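Local coordinates for L-Ribose isomerase (PDB 4Q0S), which interconverts the aldose L-ribose and, most probably, its ketose L-ribulose at a metal-bearing active site inside a cupin barrel, at residues L101-M106 against R214-Y219; R121-Y126 against V192-H197; K169-S174 against F245-A250. One frame throughout, in Å; residues are numbered along the deposited sequence.

Contact 1: residues L101-M106 against R214-Y219; sequences LCDKLM and REVSTY. With RB0 (D-ribitol), chain C.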
loop_
_atom_site.group_PDB
_atom_site.type_symbol
_atom_site.label_atom_id
_atom_site.label_comp_id
_atom_site.label_asym_id
_atom_site.label_seq_id
_atom_site.Cartn_x
_atom_site.Cartn_y
_atom_site.Cartn_z
ATOM N N LEU A 101 -25.660 3.034 -4.887
ATOM C CA LEU A 101 -24.322 2.882 -4.319
ATOM C C LEU A 101 -23.330 3.862 -4.944
ATOM O O LEU A 101 -23.133 3.881 -6.160
ATOM C CB LEU A 101 -23.840 1.440 -4.525
ATOM C CG LEU A 101 -24.713 0.348 -3.890
ATOM C CD1 LEU A 101 -24.345 -1.005 -4.467
ATOM C CD2 LEU A 101 -24.547 0.358 -2.380
ATOM N N CYS A 102 -22.705 4.676 -4.102
ATOM C CA CYS A 102 -21.744 5.654 -4.575
ATOM C C CYS A 102 -20.405 5.501 -3.841
ATOM O O CYS A 102 -20.329 5.656 -2.620
ATOM C CB CYS A 102 -22.303 7.061 -4.378
ATOM S SG CYS A 102 -21.216 8.377 -4.953
ATOM N N ASP A 103 -19.356 5.194 -4.602
ATOM C CA ASP A 103 -18.020 5.002 -4.039
ATOM C C ASP A 103 -17.124 6.084 -4.626
ATOM O O ASP A 103 -17.062 6.245 -5.842
ATOM C CB ASP A 103 -17.476 3.615 -4.431
ATOM C CG ASP A 103 -16.289 3.173 -3.576
ATOM O OD1 ASP A 103 -15.399 4.002 -3.305
ATOM O OD2 ASP A 103 -16.239 1.988 -3.182
ATOM N N LYS A 104 -16.445 6.833 -3.765
ATOM C CA LYS A 104 -15.544 7.878 -4.220
ATOM C C LYS A 104 -14.387 8.053 -3.250
ATOM O O LYS A 104 -14.455 7.625 -2.099
ATOM C CB LYS A 104 -16.279 9.212 -4.354
ATOM C CG LYS A 104 -16.608 9.873 -3.018
ATOM C CD LYS A 104 -18.111 10.103 -2.855
ATOM C CE LYS A 104 -18.879 8.791 -2.791
ATOM N NZ LYS A 104 -20.336 8.987 -2.476
ATOM N N LEU A 105 -13.323 8.675 -3.739
ATOM C CA LEU A 105 -12.149 8.957 -2.938
ATOM C C LEU A 105 -12.143 10.473 -2.814
ATOM O O LEU A 105 -12.291 11.175 -3.809
ATOM C CB LEU A 105 -10.880 8.500 -3.657
ATOM C CG LEU A 105 -9.622 8.587 -2.795
ATOM C CD1 LEU A 105 -9.748 7.596 -1.643
ATOM C CD2 LEU A 105 -8.382 8.272 -3.635
ATOM N N MET A 106 -11.994 10.976 -1.596
ATOM C CA MET A 106 -11.981 12.411 -1.385
ATOM C C MET A 106 -10.636 12.838 -0.826
ATOM O O MET A 106 -10.100 12.215 0.090
ATOM C CB MET A 106 -13.111 12.816 -0.435
ATOM C CG MET A 106 -14.475 12.325 -0.906
ATOM S SD MET A 106 -15.862 12.914 0.074
ATOM C CE MET A 106 -15.616 12.042 1.583
ATOM N N ARG A 214 -12.197 7.422 1.839
ATOM C CA ARG A 214 -13.014 6.643 0.935
ATOM C C ARG A 214 -14.465 6.782 1.415
ATOM O O ARG A 214 -14.781 6.470 2.564
ATOM C CB ARG A 214 -12.562 5.181 0.978
ATOM C CG ARG A 214 -13.321 4.253 0.050
ATOM C CD ARG A 214 -12.849 2.815 0.242
ATOM N NE ARG A 214 -11.551 2.541 -0.380
ATOM C CZ ARG A 214 -11.408 1.902 -1.541
ATOM N NH1 ARG A 214 -10.199 1.690 -2.042
ATOM N NH2 ARG A 214 -12.482 1.476 -2.196
ATOM N N GLU A 215 -15.343 7.284 0.552
ATOM C CA GLU A 215 -16.741 7.418 0.932
ATOM C C GLU A 215 -17.597 6.379 0.229
ATOM O O GLU A 215 -17.501 6.197 -0.983
ATOM C CB GLU A 215 -17.291 8.811 0.599
ATOM C CG GLU A 215 -18.788 8.938 0.935
ATOM C CD GLU A 215 -19.376 10.278 0.554
ATOM O OE1 GLU A 215 -18.962 11.288 1.150
ATOM O OE2 GLU A 215 -20.253 10.320 -0.343
ATOM N N VAL A 216 -18.420 5.689 1.009
ATOM C CA VAL A 216 -19.334 4.691 0.485
ATOM C C VAL A 216 -20.705 5.192 0.922
ATOM O O VAL A 216 -21.015 5.227 2.112
ATOM C CB VAL A 216 -19.050 3.288 1.079
ATOM C CG1 VAL A 216 -20.174 2.339 0.734
ATOM C CG2 VAL A 216 -17.745 2.749 0.516
ATOM N N SER A 217 -21.519 5.605 -0.039
ATOM C CA SER A 217 -22.827 6.141 0.300
ATOM C C SER A 217 -23.892 5.656 -0.658
ATOM O O SER A 217 -23.628 4.835 -1.543
ATOM C CB SER A 217 -22.778 7.663 0.239
ATOM O OG SER A 217 -22.710 8.085 -1.113
ATOM N N THR A 218 -25.107 6.162 -0.466
ATOM C CA THR A 218 -26.207 5.826 -1.349
ATOM C C THR A 218 -26.019 6.745 -2.555
ATOM O O THR A 218 -25.152 7.626 -2.533
ATOM C CB THR A 218 -27.590 6.065 -0.668
ATOM O OG1 THR A 218 -27.670 7.406 -0.181
ATOM C CG2 THR A 218 -27.780 5.107 0.505
ATOM N N TYR A 219 -26.820 6.547 -3.596
ATOM C CA TYR A 219 -26.703 7.326 -4.827
ATOM C C TYR A 219 -26.506 8.829 -4.655
ATOM O O TYR A 219 -27.151 9.464 -3.822
ATOM C CB TYR A 219 -27.925 7.085 -5.712
ATOM C CG TYR A 219 -27.761 7.586 -7.128
ATOM C CD1 TYR A 219 -27.034 6.857 -8.066
ATOM C CD2 TYR A 219 -28.344 8.788 -7.534
ATOM C CE1 TYR A 219 -26.892 7.308 -9.378
ATOM C CE2 TYR A 219 -28.212 9.252 -8.848
ATOM C CZ TYR A 219 -27.486 8.506 -9.761
ATOM O OH TYR A 219 -27.368 8.945 -11.059
HETATM C C1 RB0 C . -19.510 16.914 -1.199
HETATM O O1 RB0 C . -19.590 17.928 -2.185
HETATM C C2 RB0 C . -19.857 15.571 -1.823
HETATM O O2 RB0 C . -21.256 15.505 -2.090
HETATM C C3 RB0 C . -19.419 14.415 -0.899
HETATM O O3 RB0 C . -19.539 13.178 -1.587
HETATM C C4 RB0 C . -20.211 14.355 0.412
HETATM O O4 RB0 C . -21.444 15.044 0.266
HETATM C C5 RB0 C . -19.399 14.973 1.547
HETATM O O5 RB0 C . -20.062 14.766 2.794
#
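Chi1 of 177° turns CG of Glu215 away from its own backbone N, while Lys104, whose CG sits between backbone N and carbonyl carbon (chi1 74°) and whose chain bends twice more, folds across to meet it. The two are a hydrogen-bonded pair of antiparallel neighbours in the larger sheet of the cupin barrel, sharing a face with Cys102, Ser217 and the bound ribitol. They form a salt bridge through NZ and OE2, although the position of NZ is less certain. Paired backbone bonds join Cys102 to Ser217 and Lys104 to Glu215; in the latter, Glu215 N reaches Lys104 O at 2.8 Å. On the other face Asp103 and Arg214 make only a long salt bridge, OD2 to NH2 3.9 Å, with carboxylate and guanidinium planes 81° apart. Arg214 pairs with Glu127 and Asp103 OD2 with Lys190, both of the second subunit, placing this face at the interface; Tyr38 bonds Asp103 within the chain. Met106 CE lies 3.5 Å from Glu215 OE1, and its SD 4.0 Å from ribitol C3. Lys104 CE also lines the Glu215 carboxylate, 3.2 Å from OE2; Glu124 OE1 is close by, and OE2 accepts from ribitol O3 at 3.2 Å.

Contact 2: residues R121-Y126 against V192-H197; sequences RKTESY and VMHRKH. With CO (cobalt (II) ion), chain B; RB0 (D-ribitol), chain C; RB0 (D-ribitol), chain D.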
loop_
_atom_site.group_PDB
_atom_site.type_symbol
_atom_site.label_atom_id
_atom_site.label_comp_id
_atom_site.label_asym_id
_atom_site.label_seq_id
_atom_site.Cartn_x
_atom_site.Cartn_y
_atom_site.Cartn_z
ATOM N N ARG A 121 -31.609 12.816 0.858
ATOM C CA ARG A 121 -31.660 11.385 0.557
ATOM C C ARG A 121 -30.379 10.576 0.797
ATOM O O ARG A 121 -30.444 9.401 1.174
ATOM C CB ARG A 121 -32.096 11.204 -0.900
ATOM C CG ARG A 121 -33.217 12.146 -1.320
ATOM C CD ARG A 121 -33.532 12.015 -2.795
ATOM N NE ARG A 121 -34.499 13.011 -3.250
ATOM C CZ ARG A 121 -34.291 14.326 -3.224
ATOM N NH1 ARG A 121 -33.146 14.814 -2.762
ATOM N NH2 ARG A 121 -35.223 15.154 -3.674
ATOM N N LYS A 122 -29.217 11.187 0.590
ATOM C CA LYS A 122 -27.964 10.454 0.748
ATOM C C LYS A 122 -27.378 10.263 2.143
ATOM O O LYS A 122 -27.135 11.222 2.878
ATOM C CB LYS A 122 -26.875 11.062 -0.142
ATOM C CG LYS A 122 -25.541 10.301 -0.069
ATOM C CD LYS A 122 -24.514 10.849 -1.047
ATOM C CE LYS A 122 -24.080 12.258 -0.670
ATOM N NZ LYS A 122 -23.160 12.829 -1.690
ATOM N N THR A 123 -27.152 8.998 2.480
ATOM C CA THR A 123 -26.530 8.601 3.735
ATOM C C THR A 123 -25.090 8.213 3.357
ATOM O O THR A 123 -24.873 7.457 2.400
ATOM C CB THR A 123 -27.244 7.385 4.361
ATOM O OG1 THR A 123 -28.493 7.800 4.930
ATOM C CG2 THR A 123 -26.370 6.753 5.443
ATOM N N GLU A 124 -24.118 8.727 4.110
ATOM C CA GLU A 124 -22.702 8.468 3.843
ATOM C C GLU A 124 -22.021 7.654 4.947
ATOM O O GLU A 124 -22.548 7.511 6.049
ATOM C CB GLU A 124 -21.943 9.798 3.710
ATOM C CG GLU A 124 -22.534 10.792 2.713
ATOM C CD GLU A 124 -21.928 12.191 2.828
ATOM O OE1 GLU A 124 -21.010 12.401 3.648
ATOM O OE2 GLU A 124 -22.381 13.094 2.099
ATOM N N SER A 125 -20.840 7.131 4.622
ATOM C CA SER A 125 -20.009 6.379 5.557
ATOM C C SER A 125 -18.579 6.772 5.190
ATOM O O SER A 125 -18.265 6.938 4.003
ATOM C CB SER A 125 -20.201 4.867 5.398
ATOM O OG SER A 125 -19.539 4.371 4.244
ATOM N N TYR A 126 -17.722 6.938 6.196
ATOM C CA TYR A 126 -16.343 7.345 5.948
ATOM C C TYR A 126 -15.301 6.335 6.386
ATOM O O TYR A 126 -15.430 5.695 7.426
ATOM C CB TYR A 126 -16.022 8.666 6.660
ATOM C CG TYR A 126 -17.058 9.744 6.496
ATOM C CD1 TYR A 126 -17.496 10.126 5.233
ATOM C CD2 TYR A 126 -17.594 10.392 7.610
ATOM C CE1 TYR A 126 -18.445 11.128 5.075
ATOM C CE2 TYR A 126 -18.544 11.398 7.469
ATOM C CZ TYR A 126 -18.966 11.761 6.198
ATOM O OH TYR A 126 -19.923 12.736 6.047
ATOM N N VAL A 192 -20.728 6.324 9.978
ATOM C CA VAL A 192 -21.957 6.631 9.252
ATOM C C VAL A 192 -22.522 8.033 9.482
ATOM O O VAL A 192 -22.706 8.473 10.615
ATOM C CB VAL A 192 -23.072 5.602 9.597
ATOM C CG1 VAL A 192 -24.385 5.984 8.917
ATOM C CG2 VAL A 192 -22.639 4.213 9.157
ATOM N N MET A 193 -22.790 8.732 8.388
ATOM C CA MET A 193 -23.381 10.062 8.457
ATOM C C MET A 193 -24.757 9.896 7.821
ATOM O O MET A 193 -24.882 9.871 6.595
ATOM C CB MET A 193 -22.551 11.071 7.658
ATOM C CG MET A 193 -23.096 12.504 7.687
ATOM S SD MET A 193 -23.228 13.184 9.371
ATOM C CE MET A 193 -21.487 13.134 9.918
ATOM N N HIS A 194 -25.788 9.755 8.652
ATOM C CA HIS A 194 -27.137 9.573 8.128
ATOM C C HIS A 194 -27.611 10.770 7.328
ATOM O O HIS A 194 -27.187 11.908 7.561
ATOM C CB HIS A 194 -28.140 9.314 9.259
ATOM C CG HIS A 194 -28.016 7.960 9.883
ATOM N ND1 HIS A 194 -28.088 6.793 9.153
ATOM C CD2 HIS A 194 -27.848 7.586 11.174
ATOM C CE1 HIS A 194 -27.971 5.758 9.966
ATOM N NE2 HIS A 194 -27.824 6.212 11.198
ATOM N N ARG A 195 -28.492 10.498 6.373
ATOM C CA ARG A 195 -29.068 11.543 5.555
ATOM C C ARG A 195 -29.795 12.511 6.491
ATOM O O ARG A 195 -30.171 12.142 7.601
ATOM C CB ARG A 195 -30.060 10.934 4.564
ATOM C CG ARG A 195 -31.144 10.093 5.228
ATOM C CD ARG A 195 -32.181 9.628 4.224
ATOM N NE ARG A 195 -31.696 8.547 3.370
ATOM C CZ ARG A 195 -31.604 7.277 3.752
ATOM N NH1 ARG A 195 -31.966 6.925 4.977
ATOM N NH2 ARG A 195 -31.160 6.359 2.904
ATOM N N LYS A 196 -29.973 13.744 6.023
ATOM C CA LYS A 196 -30.650 14.815 6.748
ATOM C C LYS A 196 -29.851 15.390 7.911
ATOM O O LYS A 196 -30.363 16.193 8.689
ATOM C CB LYS A 196 -32.040 14.358 7.214
ATOM C CG LYS A 196 -33.013 14.136 6.050
ATOM C CD LYS A 196 -34.387 13.703 6.534
ATOM C CE LYS A 196 -35.401 13.691 5.395
ATOM N NZ LYS A 196 -35.008 12.740 4.327
ATOM N N HIS A 197 -28.586 14.997 8.011
ATOM C CA HIS A 197 -27.718 15.508 9.064
ATOM C C HIS A 197 -26.698 16.475 8.507
ATOM O O HIS A 197 -26.021 16.170 7.527
ATOM C CB HIS A 197 -26.985 14.361 9.758
ATOM C CG HIS A 197 -27.823 13.641 10.760
ATOM N ND1 HIS A 197 -27.887 14.022 12.082
ATOM C CD2 HIS A 197 -28.678 12.602 10.623
ATOM C CE1 HIS A 197 -28.750 13.249 12.717
ATOM N NE2 HIS A 197 -29.244 12.380 11.854
HETATM CO CO CO B . -22.171 15.019 2.251
HETATM C C1 RB0 C . -19.510 16.914 -1.199
HETATM O O1 RB0 C . -19.590 17.928 -2.185
HETATM C C2 RB0 C . -19.857 15.571 -1.823
HETATM O O2 RB0 C . -21.256 15.505 -2.090
HETATM C C3 RB0 C . -19.419 14.415 -0.899
HETATM O O3 RB0 C . -19.539 13.178 -1.587
HETATM C C4 RB0 C . -20.211 14.355 0.412
HETATM O O4 RB0 C . -21.444 15.044 0.266
HETATM C C5 RB0 C . -19.399 14.973 1.547
HETATM O O5 RB0 C . -20.062 14.766 2.794
HETATM C C1 RB0 D . -19.910 3.112 14.987
HETATM O O1 RB0 D . -19.112 1.943 14.973
HETATM C C2 RB0 D . -19.095 4.271 14.446
HETATM O O2 RB0 D . -17.896 4.382 15.197
HETATM C C3 RB0 D . -19.885 5.578 14.546
HETATM O O3 RB0 D . -20.190 5.862 15.903
HETATM C C4 RB0 D . -21.173 5.569 13.722
HETATM O O4 RB0 D . -20.911 5.054 12.425
HETATM C C5 RB0 D . -21.714 6.990 13.621
HETATM O O5 RB0 D . -22.856 7.021 12.787
HETATM O O HOH W 1 -25.506 12.232 4.848
HETATM O O HOH W 2 -29.502 6.373 7.020
#
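The guanidinium of Arg195 carries Thr123 OG1 over the centre of one face, 3.4 Å above the plane, and meets Arg121 O near its plane at the edge. Chi1 of 55° puts CG of Arg195 between its backbone N and carbonyl carbon, and the chain then bends back to these partners. NE donates to Arg121 O at 2.7 Å, and Thr123 OG1 accepts from Arg195 N at 3.1 Å. NH1 continues to backbone carbonyls of Ala84 and Asp86 of the second subunit. Val192 CG1 lies 3.7 Å above one face of the His194 ring, offset toward its rim, and a water links Thr123 OG1 to His194 ND1. Tyr126 brings its ring obliquely to Met193, OH to CB 3.5 Å. These contacts flank the cupin-sheet pairing of strands 124-130 and 191-193, where Met193 N donates to Glu124 O at 2.6 Å and Glu124 N bonds back. Val192 N and O hold a second ribitol. Glu124 OE2 binds the cobalt at 1.9 Å with His117, His119 and His199; OE1 accepts from Tyr126 OH at 2.7 Å. Through this bond Tyr126 probably helps hold the carboxylate; ribitol O4 and O5 complete the cobalt's ligands, so the polyol probably occupies the substrate's place.

Contact 3: residues K169-S174 against F245-A250; sequences KGRESS and FVSDAA. With NCO (cobalt hexammine(III)), chain E.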
loop_
_atom_site.group_PDB
_atom_site.type_symbol
_atom_site.label_atom_id
_atom_site.label_comp_id
_atom_site.label_asym_id
_atom_site.label_seq_id
_atom_site.Cartn_x
_atom_site.Cartn_y
_atom_site.Cartn_z
ATOM N N LYS A 169 -12.846 32.482 6.123
ATOM C CA LYS A 169 -13.320 33.845 6.332
ATOM C C LYS A 169 -14.639 34.046 5.606
ATOM O O LYS A 169 -14.745 33.785 4.407
ATOM C CB LYS A 169 -12.296 34.857 5.809
ATOM C CG LYS A 169 -10.928 34.774 6.464
ATOM C CD LYS A 169 -11.002 35.042 7.960
ATOM C CE LYS A 169 -9.610 35.102 8.567
ATOM N NZ LYS A 169 -8.811 33.892 8.211
ATOM N N GLY A 170 -15.644 34.514 6.336
ATOM C CA GLY A 170 -16.944 34.746 5.735
ATOM C C GLY A 170 -17.806 33.502 5.650
ATOM O O GLY A 170 -18.878 33.529 5.049
ATOM N N ARG A 171 -17.342 32.408 6.247
ATOM C CA ARG A 171 -18.086 31.148 6.232
ATOM C C ARG A 171 -18.248 30.618 7.656
ATOM O O ARG A 171 -18.888 29.589 7.873
ATOM C CB ARG A 171 -17.334 30.096 5.398
ATOM C CG ARG A 171 -17.091 30.463 3.938
ATOM C CD ARG A 171 -18.374 30.416 3.129
ATOM N NE ARG A 171 -18.161 30.827 1.745
ATOM C CZ ARG A 171 -17.902 29.999 0.738
ATOM N NH1 ARG A 171 -17.824 28.694 0.946
ATOM N NH2 ARG A 171 -17.730 30.477 -0.486
ATOM N N GLU A 172 -17.671 31.324 8.623
ATOM C CA GLU A 172 -17.722 30.893 10.013
ATOM C C GLU A 172 -19.094 30.463 10.516
ATOM O O GLU A 172 -19.260 29.342 11.001
ATOM C CB GLU A 172 -17.164 31.983 10.933
ATOM C CG GLU A 172 -15.704 32.319 10.673
ATOM C CD GLU A 172 -15.535 33.490 9.727
ATOM O OE1 GLU A 172 -16.398 33.669 8.844
ATOM O OE2 GLU A 172 -14.532 34.226 9.863
ATOM N N SER A 173 -20.078 31.348 10.395
ATOM C CA SER A 173 -21.425 31.062 10.876
ATOM C C SER A 173 -22.081 29.827 10.266
ATOM O O SER A 173 -23.000 29.261 10.856
ATOM C CB SER A 173 -22.328 32.281 10.655
ATOM O OG SER A 173 -22.498 32.551 9.279
ATOM N N SER A 174 -21.619 29.399 9.095
ATOM C CA SER A 174 -22.214 28.227 8.464
ATOM C C SER A 174 -21.945 26.964 9.283
ATOM O O SER A 174 -22.620 25.948 9.111
ATOM C CB SER A 174 -21.672 28.049 7.040
ATOM O OG SER A 174 -20.294 27.712 7.049
ATOM N N PHE A 245 -26.172 23.113 0.901
ATOM C CA PHE A 245 -25.088 23.752 1.636
ATOM C C PHE A 245 -25.639 24.877 2.501
ATOM O O PHE A 245 -26.541 25.603 2.079
ATOM C CB PHE A 245 -24.044 24.291 0.654
ATOM C CG PHE A 245 -23.289 23.212 -0.066
ATOM C CD1 PHE A 245 -22.112 22.693 0.467
ATOM C CD2 PHE A 245 -23.790 22.662 -1.241
ATOM C CE1 PHE A 245 -21.447 21.638 -0.158
ATOM C CE2 PHE A 245 -23.133 21.604 -1.877
ATOM C CZ PHE A 245 -21.960 21.092 -1.333
ATOM N N VAL A 246 -25.105 25.006 3.712
ATOM C CA VAL A 246 -25.543 26.049 4.631
ATOM C C VAL A 246 -25.251 27.428 4.043
ATOM O O VAL A 246 -26.067 28.346 4.147
ATOM C CB VAL A 246 -24.840 25.919 5.998
ATOM C CG1 VAL A 246 -25.302 27.027 6.930
ATOM C CG2 VAL A 246 -25.138 24.561 6.607
ATOM N N SER A 247 -24.082 27.568 3.424
ATOM C CA SER A 247 -23.692 28.829 2.806
ATOM C C SER A 247 -24.119 28.815 1.340
ATOM O O SER A 247 -23.774 27.895 0.600
ATOM C CB SER A 247 -22.179 29.010 2.897
ATOM O OG SER A 247 -21.804 30.300 2.452
ATOM N N ASP A 248 -24.867 29.831 0.919
ATOM C CA ASP A 248 -25.341 29.891 -0.462
ATOM C C ASP A 248 -24.212 29.961 -1.479
ATOM O O ASP A 248 -24.350 29.475 -2.606
ATOM C CB ASP A 248 -26.280 31.083 -0.661
ATOM C CG ASP A 248 -27.549 30.967 0.159
ATOM O OD1 ASP A 248 -27.510 31.294 1.365
ATOM O OD2 ASP A 248 -28.579 30.534 -0.400
ATOM N N ALA A 249 -23.099 30.569 -1.083
ATOM C CA ALA A 249 -21.949 30.695 -1.967
ATOM C C ALA A 249 -21.410 29.320 -2.353
ATOM O O ALA A 249 -20.858 29.140 -3.437
ATOM C CB ALA A 249 -20.857 31.511 -1.285
ATOM N N ALA A 250 -21.588 28.350 -1.460
ATOM C CA ALA A 250 -21.105 26.993 -1.684
ATOM C C ALA A 250 -21.921 26.180 -2.686
ATOM O O ALA A 250 -21.356 25.429 -3.482
ATOM C CB ALA A 250 -21.034 26.253 -0.355
HETATM CO CO NCO E . -29.876 27.364 1.703
HETATM N N1 NCO E . -31.524 26.633 1.765
HETATM N N2 NCO E . -30.400 28.428 0.347
HETATM N N3 NCO E . -29.351 26.294 3.068
HETATM N N4 NCO E . -29.369 26.100 0.511
HETATM N N5 NCO E . -30.382 28.621 2.893
HETATM N N6 NCO E . -28.227 28.099 1.635
#
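Arg171 lays the end of its side chain beside the start of helix 248-254: CD lies 3.5 Å from Ser247 OG, and NH2 lies 3.4 Å from Ala249 CB. A bend at chi2 (-72°) leads the chain there. Ser247 occupies the N-cap position of this helix, which follows the short strand 244-245 at the edge of the smaller sheet of the cupin barrel. Backbone Ala250 N, which bonds to Ser247 O in the first turn, lies over one face of the guanidinium. Just before the N-cap, Val246 puts CG1 against Ser174, 3.8 Å from its CB and 3.6 Å from its carbonyl O. No hydrogen bond crosses between the two segments, so the fit depends on van der Waals contact. In the next shell, the guanidinium is held by salt bridges to Glu72 and Asp56 and by the carbonyl of Phe53. The backbone of 171-174 makes a turn in which Arg171 O takes Ser174 N at 3.0 Å and Ser174 OG at a very short distance; Pro116 touches both Ser174 and Val246. On the far flank a cobalt hexammine ion, also bound by Asp244, donates three ammine hydrogens to Phe245 O, and its N2 reaches Asp248 OD2 at 2.9 Å.

Overall arrangement
Contacts 1 and 2 are neighbours in one sheet, because strand 211-217 pairs with strand 124-130, and their centres are 11 Å apart. Val216 O and Ser125 OG, 2.7 Å apart, are probably hydrogen-bonded, as are Thr218 OG1 and Thr123 N at 3.1 Å. Both contacts line the same ribitol: 101-106 with 214-219 supplies Glu215, whereas 121-126 provides the metal ligand, and both also reach the second subunit. Contact 3 belongs to the other sheet's margin, with its centre 24 Å from that of contact 1 and 20 Å from that of contact 2. It touches neither, yet Phe245 meets the ribitol and stacks on the metal ligand His117.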